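Local coordinates for translation initiation factor eIF2b-like protein (Chaetomium thermophilum, PDB 4ZEM) that is the beta subunit of eIF2B, the decameric complex that probably serves as guanine nucleotide exchange factor for eIF2 in translation initiation, at residues Ile49-Val57 and Arg71-Leu79; Lys299-Phe310 and Leu356-Leu364. All coordinates share one frame; numbering follows the deposited sequence.

Contact 1. Residues Ile49-Val57 and Arg71-Leu79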
loop_
_atom_site.group_PDB
_atom_site.type_symbol
_atom_site.label_atom_id
_atom_site.label_comp_id
_atom_site.label_asym_id
_atom_site.label_seq_id
_atom_site.Cartn_x
_atom_site.Cartn_y
_atom_site.Cartn_z
ATOM N N ILE A 49 7.627 -0.170 -7.470
ATOM C CA ILE A 49 6.993 0.787 -8.369
ATOM C C ILE A 49 7.525 2.199 -8.120
ATOM O O ILE A 49 7.854 2.923 -9.062
ATOM C CB ILE A 49 5.460 0.785 -8.211
ATOM C CG1 ILE A 49 4.897 -0.608 -8.503
ATOM C CG2 ILE A 49 4.827 1.813 -9.137
ATOM C CD1 ILE A 49 5.200 -1.108 -9.905
ATOM N N ALA A 50 7.639 2.571 -6.848
ATOM C CA ALA A 50 8.136 3.894 -6.477
ATOM C C ALA A 50 9.565 4.118 -6.989
ATOM O O ALA A 50 9.889 5.182 -7.514
ATOM C CB ALA A 50 8.076 4.076 -4.957
ATOM N N GLN A 51 10.411 3.107 -6.843
ATOM C CA GLN A 51 11.790 3.201 -7.303
ATOM C C GLN A 51 11.902 3.288 -8.823
ATOM O O GLN A 51 12.726 4.044 -9.353
ATOM C CB GLN A 51 12.599 2.010 -6.780
ATOM C CG GLN A 51 13.217 2.266 -5.422
ATOM C CD GLN A 51 13.812 1.026 -4.801
ATOM O OE1 GLN A 51 13.264 -0.068 -4.926
ATOM N NE2 GLN A 51 14.944 1.187 -4.128
ATOM N N LEU A 52 11.086 2.505 -9.522
ATOM C CA LEU A 52 11.081 2.529 -10.982
ATOM C C LEU A 52 10.578 3.887 -11.479
ATOM O O LEU A 52 11.138 4.454 -12.421
ATOM C CB LEU A 52 10.224 1.382 -11.538
ATOM C CG LEU A 52 10.221 1.098 -13.050
ATOM C CD1 LEU A 52 9.315 2.043 -13.849
ATOM C CD2 LEU A 52 11.644 1.095 -13.601
ATOM N N LEU A 53 9.519 4.398 -10.853
ATOM C CA LEU A 53 8.956 5.690 -11.235
ATOM C C LEU A 53 9.957 6.814 -10.985
ATOM O O LEU A 53 10.026 7.779 -11.749
ATOM C CB LEU A 53 7.650 5.957 -10.486
ATOM C CG LEU A 53 6.476 5.073 -10.916
ATOM C CD1 LEU A 53 5.178 5.552 -10.278
ATOM C CD2 LEU A 53 6.356 5.030 -12.441
ATOM N N ARG A 54 10.747 6.674 -9.924
ATOM C CA ARG A 54 11.804 7.635 -9.636
ATOM C C ARG A 54 12.831 7.670 -10.768
ATOM O O ARG A 54 13.329 8.736 -11.143
ATOM C CB ARG A 54 12.497 7.298 -8.320
ATOM C CG ARG A 54 13.442 8.380 -7.833
ATOM C CD ARG A 54 14.090 7.991 -6.519
ATOM N NE ARG A 54 15.095 8.960 -6.106
ATOM C CZ ARG A 54 16.394 8.836 -6.351
ATOM N NH1 ARG A 54 16.849 7.776 -7.007
ATOM N NH2 ARG A 54 17.238 9.770 -5.936
ATOM N N GLN A 55 13.133 6.499 -11.315
ATOM C CA GLN A 55 14.097 6.392 -12.397
ATOM C C GLN A 55 13.504 6.930 -13.699
ATOM O O GLN A 55 14.221 7.460 -14.548
ATOM C CB GLN A 55 14.521 4.936 -12.586
ATOM C CG GLN A 55 15.557 4.458 -11.597
ATOM C CD GLN A 55 16.825 5.286 -11.616
ATOM O OE1 GLN A 55 17.322 5.663 -12.677
ATOM N NE2 GLN A 55 17.360 5.571 -10.432
ATOM N N VAL A 56 12.187 6.802 -13.839
ATOM C CA VAL A 56 11.477 7.389 -14.970
ATOM C C VAL A 56 11.581 8.911 -14.928
ATOM O O VAL A 56 11.860 9.549 -15.938
ATOM C CB VAL A 56 9.994 6.958 -14.982
ATOM C CG1 VAL A 56 9.201 7.756 -15.998
ATOM C CG2 VAL A 56 9.881 5.471 -15.260
ATOM N N VAL A 57 11.380 9.485 -13.747
ATOM C CA VAL A 57 11.511 10.927 -13.568
ATOM C C VAL A 57 12.939 11.358 -13.893
ATOM O O VAL A 57 13.159 12.371 -14.553
ATOM C CB VAL A 57 11.138 11.366 -12.136
ATOM C CG1 VAL A 57 11.442 12.844 -11.932
ATOM C CG2 VAL A 57 9.668 11.083 -11.867
ATOM N N ARG A 71 4.820 10.534 -19.040
ATOM C CA ARG A 71 5.858 9.518 -18.888
ATOM C C ARG A 71 5.573 8.578 -17.731
ATOM O O ARG A 71 5.651 7.358 -17.874
ATOM C CB ARG A 71 7.224 10.169 -18.663
ATOM C CG ARG A 71 7.827 10.784 -19.896
ATOM C CD ARG A 71 7.883 9.774 -21.010
ATOM N NE ARG A 71 8.544 10.307 -22.190
ATOM C CZ ARG A 71 8.552 9.691 -23.363
ATOM N NH1 ARG A 71 7.927 8.530 -23.491
ATOM N NH2 ARG A 71 9.176 10.232 -24.400
ATOM N N VAL A 72 5.238 9.161 -16.587
ATOM C CA VAL A 72 4.952 8.397 -15.383
ATOM C C VAL A 72 3.709 7.536 -15.552
ATOM O O VAL A 72 3.683 6.370 -15.145
ATOM C CB VAL A 72 4.791 9.325 -14.167
ATOM C CG1 VAL A 72 4.299 8.549 -12.957
ATOM C CG2 VAL A 72 6.120 10.007 -13.863
ATOM N N GLN A 73 2.679 8.111 -16.161
ATOM C CA GLN A 73 1.431 7.391 -16.346
ATOM C C GLN A 73 1.604 6.220 -17.311
ATOM O O GLN A 73 1.068 5.134 -17.082
ATOM C CB GLN A 73 0.340 8.333 -16.844
ATOM C CG GLN A 73 -0.743 7.619 -17.614
ATOM C CD GLN A 73 -1.998 8.442 -17.759
ATOM O OE1 GLN A 73 -2.087 9.564 -17.255
ATOM N NE2 GLN A 73 -2.989 7.879 -18.437
ATOM N N THR A 74 2.355 6.440 -18.385
ATOM C CA THR A 74 2.620 5.385 -19.354
ATOM C C THR A 74 3.415 4.224 -18.757
ATOM O O THR A 74 3.093 3.055 -18.987
ATOM C CB THR A 74 3.376 5.923 -20.577
ATOM O OG1 THR A 74 2.673 7.048 -21.116
ATOM C CG2 THR A 74 3.482 4.848 -21.635
ATOM N N ALA A 75 4.464 4.545 -18.005
ATOM C CA ALA A 75 5.265 3.514 -17.353
ATOM C C ALA A 75 4.433 2.792 -16.299
ATOM O O ALA A 75 4.511 1.570 -16.166
ATOM C CB ALA A 75 6.514 4.113 -16.734
ATOM N N GLY A 76 3.635 3.557 -15.557
ATOM C CA GLY A 76 2.775 3.002 -14.530
ATOM C C GLY A 76 1.743 2.058 -15.114
ATOM O O GLY A 76 1.426 1.023 -14.526
ATOM N N ALA A 77 1.217 2.424 -16.277
ATOM C CA ALA A 77 0.212 1.623 -16.965
ATOM C C ALA A 77 0.766 0.256 -17.361
ATOM O O ALA A 77 0.076 -0.760 -17.258
ATOM C CB ALA A 77 -0.300 2.363 -18.185
ATOM N N ARG A 78 2.007 0.250 -17.836
ATOM C CA ARG A 78 2.692 -0.969 -18.262
ATOM C C ARG A 78 2.915 -1.923 -17.091
ATOM O O ARG A 78 2.695 -3.130 -17.199
ATOM C CB ARG A 78 4.035 -0.601 -18.892
ATOM C CG ARG A 78 3.913 0.098 -20.222
ATOM C CD ARG A 78 5.265 0.390 -20.851
ATOM N NE ARG A 78 6.091 -0.792 -21.063
ATOM C CZ ARG A 78 7.365 -0.736 -21.441
ATOM N NH1 ARG A 78 8.063 -1.851 -21.621
ATOM N NH2 ARG A 78 7.944 0.443 -21.637
ATOM N N LEU A 79 3.369 -1.365 -15.978
ATOM C CA LEU A 79 3.608 -2.132 -14.771
ATOM C C LEU A 79 2.305 -2.702 -14.237
ATOM O O LEU A 79 2.249 -3.838 -13.797
ATOM C CB LEU A 79 4.274 -1.257 -13.719
ATOM C CG LEU A 79 5.644 -0.722 -14.117
ATOM C CD1 LEU A 79 6.116 0.345 -13.150
ATOM C CD2 LEU A 79 6.651 -1.853 -14.209
#
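Arg71 meets Val56 where two roughly antiparallel helices of the N-terminal helical bundle pack side by side. Their segment axes approach to 9.7 Å, with 144° between the chain directions. Val56 CG1 rests 4.1 Å from Arg71 CB. The rest of the arginine leads away from the interface, and its NE bonds to the backbone O of Lys61. Val72 follows, at the closest backbone approach, opposite Leu53. The two side chains cross at about a right angle. With chi1 at 172°, Val72 turns CG1 to Leu53 and CG2 to Val57. Val72 CG1 is 4.1 Å from Leu53 CD2. Val72 CG2 reaches Val57 CG2 at 4.2 Å, and it also touches Val56. Val96 and Ile100 of helix 88-104 touch Val72 as well. Ala75 offers just a methyl group, and Val56 CG2 comes to 3.9 Å from Ala75 CB. At Gly76 there is no side chain, and Leu53 CD2 lies 4.4 Å from Gly76 N. The side chains meet through carbon atoms alone, and some methyls rest on backbone carbonyls. The amides of Leu53 to Val57 and of Ala75 to Leu79 bond within their own helices. Helix 24-37 adds Ile28 and Leu31 against Leu52, and Ile32 against Leu79. Leu79 closes the series. It meets Ile49 tip to tip and Leu52 obliquely: Leu79 CD1 lies 3.7 Å from both Ile49 CD1 and Leu52 CD1.

Contact 2. Residues Lys299-Phe310 and Leu356-Leu364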
loop_
_atom_site.group_PDB
_atom_site.type_symbol
_atom_site.label_atom_id
_atom_site.label_comp_id
_atom_site.label_asym_id
_atom_site.label_seq_id
_atom_site.Cartn_x
_atom_site.Cartn_y
_atom_site.Cartn_z
ATOM N N LYS A 299 -18.277 -8.500 17.793
ATOM C CA LYS A 299 -16.826 -8.465 17.897
ATOM C C LYS A 299 -16.295 -7.431 16.915
ATOM O O LYS A 299 -16.563 -7.516 15.714
ATOM C CB LYS A 299 -16.222 -9.840 17.595
ATOM C CG LYS A 299 -16.814 -10.978 18.409
ATOM C CD LYS A 299 -16.753 -10.678 19.892
ATOM C CE LYS A 299 -17.286 -11.844 20.710
ATOM N NZ LYS A 299 -17.250 -11.538 22.165
ATOM N N PRO A 300 -15.520 -6.461 17.420
ATOM C CA PRO A 300 -14.947 -5.413 16.569
ATOM C C PRO A 300 -14.040 -5.984 15.487
ATOM O O PRO A 300 -13.173 -6.821 15.759
ATOM C CB PRO A 300 -14.143 -4.562 17.558
ATOM C CG PRO A 300 -14.827 -4.781 18.862
ATOM C CD PRO A 300 -15.218 -6.232 18.843
ATOM N N VAL A 301 -14.230 -5.500 14.268
ATOM C CA VAL A 301 -13.431 -5.942 13.140
ATOM C C VAL A 301 -12.450 -4.837 12.804
ATOM O O VAL A 301 -12.852 -3.715 12.498
ATOM C CB VAL A 301 -14.299 -6.274 11.909
ATOM C CG1 VAL A 301 -13.421 -6.607 10.725
ATOM C CG2 VAL A 301 -15.239 -7.427 12.210
ATOM N N ILE A 302 -11.163 -5.154 12.895
ATOM C CA ILE A 302 -10.114 -4.169 12.667
ATOM C C ILE A 302 -9.324 -4.540 11.422
ATOM O O ILE A 302 -8.813 -5.662 11.298
ATOM C CB ILE A 302 -9.126 -4.042 13.869
ATOM C CG1 ILE A 302 -9.842 -3.662 15.166
ATOM C CG2 ILE A 302 -8.062 -3.001 13.586
ATOM C CD1 ILE A 302 -10.262 -4.835 16.017
ATOM N N ALA A 303 -9.209 -3.585 10.507
ATOM C CA ALA A 303 -8.440 -3.797 9.292
ATOM C C ALA A 303 -7.147 -3.006 9.361
ATOM O O ALA A 303 -7.158 -1.787 9.562
ATOM C CB ALA A 303 -9.243 -3.388 8.073
ATOM N N LEU A 304 -6.032 -3.711 9.206
ATOM C CA LEU A 304 -4.723 -3.072 9.179
ATOM C C LEU A 304 -4.419 -2.692 7.748
ATOM O O LEU A 304 -4.383 -3.556 6.871
ATOM C CB LEU A 304 -3.635 -3.997 9.725
ATOM C CG LEU A 304 -3.282 -3.938 11.211
ATOM C CD1 LEU A 304 -4.516 -3.909 12.085
ATOM C CD2 LEU A 304 -2.396 -5.110 11.560
ATOM N N CYS A 305 -4.263 -1.398 7.492
ATOM C CA CYS A 305 -3.924 -0.934 6.151
ATOM C C CYS A 305 -3.167 0.389 6.149
ATOM O O CYS A 305 -3.605 1.364 6.754
ATOM C CB CYS A 305 -5.200 -0.792 5.326
ATOM S SG CYS A 305 -6.546 -0.042 6.271
ATOM N N GLY A 306 -2.058 0.435 5.425
ATOM C CA GLY A 306 -1.330 1.674 5.236
ATOM C C GLY A 306 -2.039 2.478 4.166
ATOM O O GLY A 306 -2.718 1.909 3.309
ATOM N N VAL A 307 -1.896 3.798 4.227
ATOM C CA VAL A 307 -2.582 4.707 3.310
ATOM C C VAL A 307 -2.212 4.449 1.843
ATOM O O VAL A 307 -3.031 4.653 0.946
ATOM C CB VAL A 307 -2.286 6.181 3.693
ATOM C CG1 VAL A 307 -2.867 7.154 2.689
ATOM C CG2 VAL A 307 -2.829 6.464 5.085
ATOM N N TYR A 308 -0.993 3.980 1.599
ATOM C CA TYR A 308 -0.583 3.666 0.234
ATOM C C TYR A 308 -1.431 2.537 -0.371
ATOM O O TYR A 308 -1.461 2.362 -1.586
ATOM C CB TYR A 308 0.914 3.318 0.165
ATOM C CG TYR A 308 1.317 1.977 0.727
ATOM C CD1 TYR A 308 1.507 0.886 -0.110
ATOM C CD2 TYR A 308 1.533 1.803 2.093
ATOM C CE1 TYR A 308 1.890 -0.344 0.391
ATOM C CE2 TYR A 308 1.916 0.570 2.607
ATOM C CZ TYR A 308 2.091 -0.498 1.752
ATOM O OH TYR A 308 2.466 -1.726 2.249
ATOM N N LYS A 309 -2.103 1.761 0.472
ATOM C CA LYS A 309 -3.000 0.732 -0.035
ATOM C C LYS A 309 -4.436 1.245 -0.252
ATOM O O LYS A 309 -5.314 0.494 -0.681
ATOM C CB LYS A 309 -2.969 -0.481 0.900
ATOM C CG LYS A 309 -1.551 -1.011 1.036
ATOM C CD LYS A 309 -1.424 -2.517 0.985
ATOM C CE LYS A 309 -1.474 -3.148 2.353
ATOM N NZ LYS A 309 -1.142 -4.598 2.260
ATOM N N PHE A 310 -4.666 2.527 0.022
ATOM C CA PHE A 310 -5.966 3.150 -0.248
ATOM C C PHE A 310 -6.192 3.378 -1.745
ATOM O O PHE A 310 -5.554 4.250 -2.341
ATOM C CB PHE A 310 -6.088 4.493 0.473
ATOM C CG PHE A 310 -6.480 4.384 1.921
ATOM C CD1 PHE A 310 -5.937 3.403 2.737
ATOM C CD2 PHE A 310 -7.397 5.269 2.467
ATOM C CE1 PHE A 310 -6.300 3.309 4.075
ATOM C CE2 PHE A 310 -7.763 5.178 3.799
ATOM C CZ PHE A 310 -7.215 4.193 4.604
ATOM N N LEU A 356 -19.406 -4.410 7.579
ATOM C CA LEU A 356 -18.694 -5.433 8.351
ATOM C C LEU A 356 -17.397 -4.943 9.001
ATOM O O LEU A 356 -16.798 -5.664 9.797
ATOM C CB LEU A 356 -18.385 -6.648 7.474
ATOM C CG LEU A 356 -19.629 -7.405 7.000
ATOM C CD1 LEU A 356 -19.271 -8.630 6.160
ATOM C CD2 LEU A 356 -20.501 -7.791 8.190
ATOM N N VAL A 357 -16.936 -3.752 8.631
ATOM C CA VAL A 357 -15.677 -3.228 9.173
ATOM C C VAL A 357 -15.874 -2.134 10.225
ATOM O O VAL A 357 -16.610 -1.185 10.003
ATOM C CB VAL A 357 -14.780 -2.657 8.054
ATOM C CG1 VAL A 357 -13.450 -2.182 8.630
ATOM C CG2 VAL A 357 -14.564 -3.693 6.972
ATOM N N ASP A 358 -15.188 -2.256 11.357
ATOM C CA ASP A 358 -15.331 -1.272 12.429
ATOM C C ASP A 358 -14.220 -0.231 12.441
ATOM O O ASP A 358 -14.484 0.963 12.524
ATOM C CB ASP A 358 -15.388 -1.976 13.785
ATOM C CG ASP A 358 -16.627 -2.825 13.938
ATOM O OD1 ASP A 358 -17.724 -2.243 14.083
ATOM O OD2 ASP A 358 -16.510 -4.070 13.900
ATOM N N VAL A 359 -12.976 -0.685 12.361
ATOM C CA VAL A 359 -11.841 0.222 12.414
ATOM C C VAL A 359 -10.894 0.006 11.237
ATOM O O VAL A 359 -10.601 -1.132 10.870
ATOM C CB VAL A 359 -11.041 0.050 13.723
ATOM C CG1 VAL A 359 -9.831 0.973 13.738
ATOM C CG2 VAL A 359 -11.918 0.301 14.928
ATOM N N TYR A 360 -10.438 1.105 10.640
ATOM C CA TYR A 360 -9.370 1.058 9.653
ATOM C C TYR A 360 -8.136 1.558 10.370
ATOM O O TYR A 360 -8.030 2.741 10.690
ATOM C CB TYR A 360 -9.673 1.931 8.434
ATOM C CG TYR A 360 -10.992 1.608 7.790
ATOM C CD1 TYR A 360 -12.171 2.180 8.258
ATOM C CD2 TYR A 360 -11.068 0.710 6.735
ATOM C CE1 TYR A 360 -13.383 1.878 7.688
ATOM C CE2 TYR A 360 -12.280 0.400 6.156
ATOM C CZ TYR A 360 -13.434 0.990 6.633
ATOM O OH TYR A 360 -14.645 0.688 6.060
ATOM N N LEU A 361 -7.209 0.659 10.647
ATOM C CA LEU A 361 -6.036 1.051 11.402
ATOM C C LEU A 361 -4.895 1.341 10.439
ATOM O O LEU A 361 -4.369 0.442 9.778
ATOM C CB LEU A 361 -5.666 -0.031 12.423
ATOM C CG LEU A 361 -4.487 0.278 13.347
ATOM C CD1 LEU A 361 -4.627 1.651 13.926
ATOM C CD2 LEU A 361 -4.437 -0.734 14.465
ATOM N N THR A 362 -4.508 2.610 10.384
ATOM C CA THR A 362 -3.549 3.088 9.393
ATOM C C THR A 362 -2.290 3.645 10.049
ATOM O O THR A 362 -2.223 3.781 11.268
ATOM C CB THR A 362 -4.174 4.195 8.507
ATOM O OG1 THR A 362 -4.254 5.418 9.255
ATOM C CG2 THR A 362 -5.568 3.801 8.057
ATOM N N ASN A 363 -1.303 3.986 9.232
ATOM C CA ASN A 363 -0.083 4.621 9.725
ATOM C C ASN A 363 -0.378 5.946 10.429
ATOM O O ASN A 363 0.421 6.425 11.233
ATOM C CB ASN A 363 0.906 4.849 8.586
ATOM C CG ASN A 363 0.226 5.269 7.302
ATOM O OD1 ASN A 363 -0.620 4.548 6.767
ATOM N ND2 ASN A 363 0.547 6.466 6.832
ATOM N N LEU A 364 -1.501 6.557 10.065
ATOM C CA LEU A 364 -2.007 7.768 10.711
ATOM C C LEU A 364 -2.791 7.480 12.004
ATOM O O LEU A 364 -3.100 8.389 12.767
ATOM C CB LEU A 364 -2.883 8.546 9.730
ATOM C CG LEU A 364 -2.186 8.880 8.411
ATOM C CD1 LEU A 364 -3.113 9.647 7.475
ATOM C CD2 LEU A 364 -0.907 9.662 8.686
#
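Val301 and Asp358 open a parallel strand pair in the Rossmann-like C-terminal domain of the eIF2B alpha/beta/delta family. Strands 301-304 and 359-362 are neighbours in its mixed sheet. Val301 N donates to Asp358 OD2 at 2.7 Å, on the anti lone pair of that oxygen. Val301 O accepts from the amides of both Asp358 and Val359, in the carbonyl plane. The aspartate therefore grips Val301 through side chain and backbone. Further along, the bond from Ala303 N to Val359 O is nearly straight, with an N-H...O angle of 176°. Leu361 N then bonds to Ala303 O, and Cys305 N to Leu361 O. Ile302, Leu304, Val359 and Leu361 share one face. There Leu304 CD1 lies alongside Leu361 CD2 at 4.0 Å. At the end of strand 359-362, Thr362 CG2 meets Phe310 CZ at 3.8 Å. Asn363 CG is placed between its backbone N and carbonyl carbon (chi1 38°), which brings the amide up to the 307-309 turn. Asn363 OD1 receives Val307 N at 2.9 Å, the donor tilted 15° from the carbonyl plane. With an alanine here, the amide of Val307 would probably lose its acceptor, and the start of that turn would be less firmly held. Farther out, Phe207 of helix 202-214 packs on Leu304 and Leu361. Ile375 of helix 372-379 packs on Phe310 and on Val307. Tyr360 points to the other face with Ala303. Its hydroxyl bonds to Gly279 O, and Val357 CG1 sits over one ring face, toward the rim.

In the fold
Contact 1 and contact 2 belong to the two halves of the chain. The first joins helices of the N-terminal bundle; the second joins strands of the C-terminal sheet. They lie on opposite sides of the chain's centre, with their own centres 28 Å apart. Their nearest atoms are about 9 Å apart, so they do not touch. Helix 154-182 is common to both: Val163 and Ile167 pack on Val57 of contact 1, while Ile181 packs on Leu304 of contact 2. Two more ties come from the 307-309 turn of contact 2. Lys309 forms a salt bridge with Asp43 of helix 43-59, and Tyr308 O bonds to Asn91 of helix 88-104.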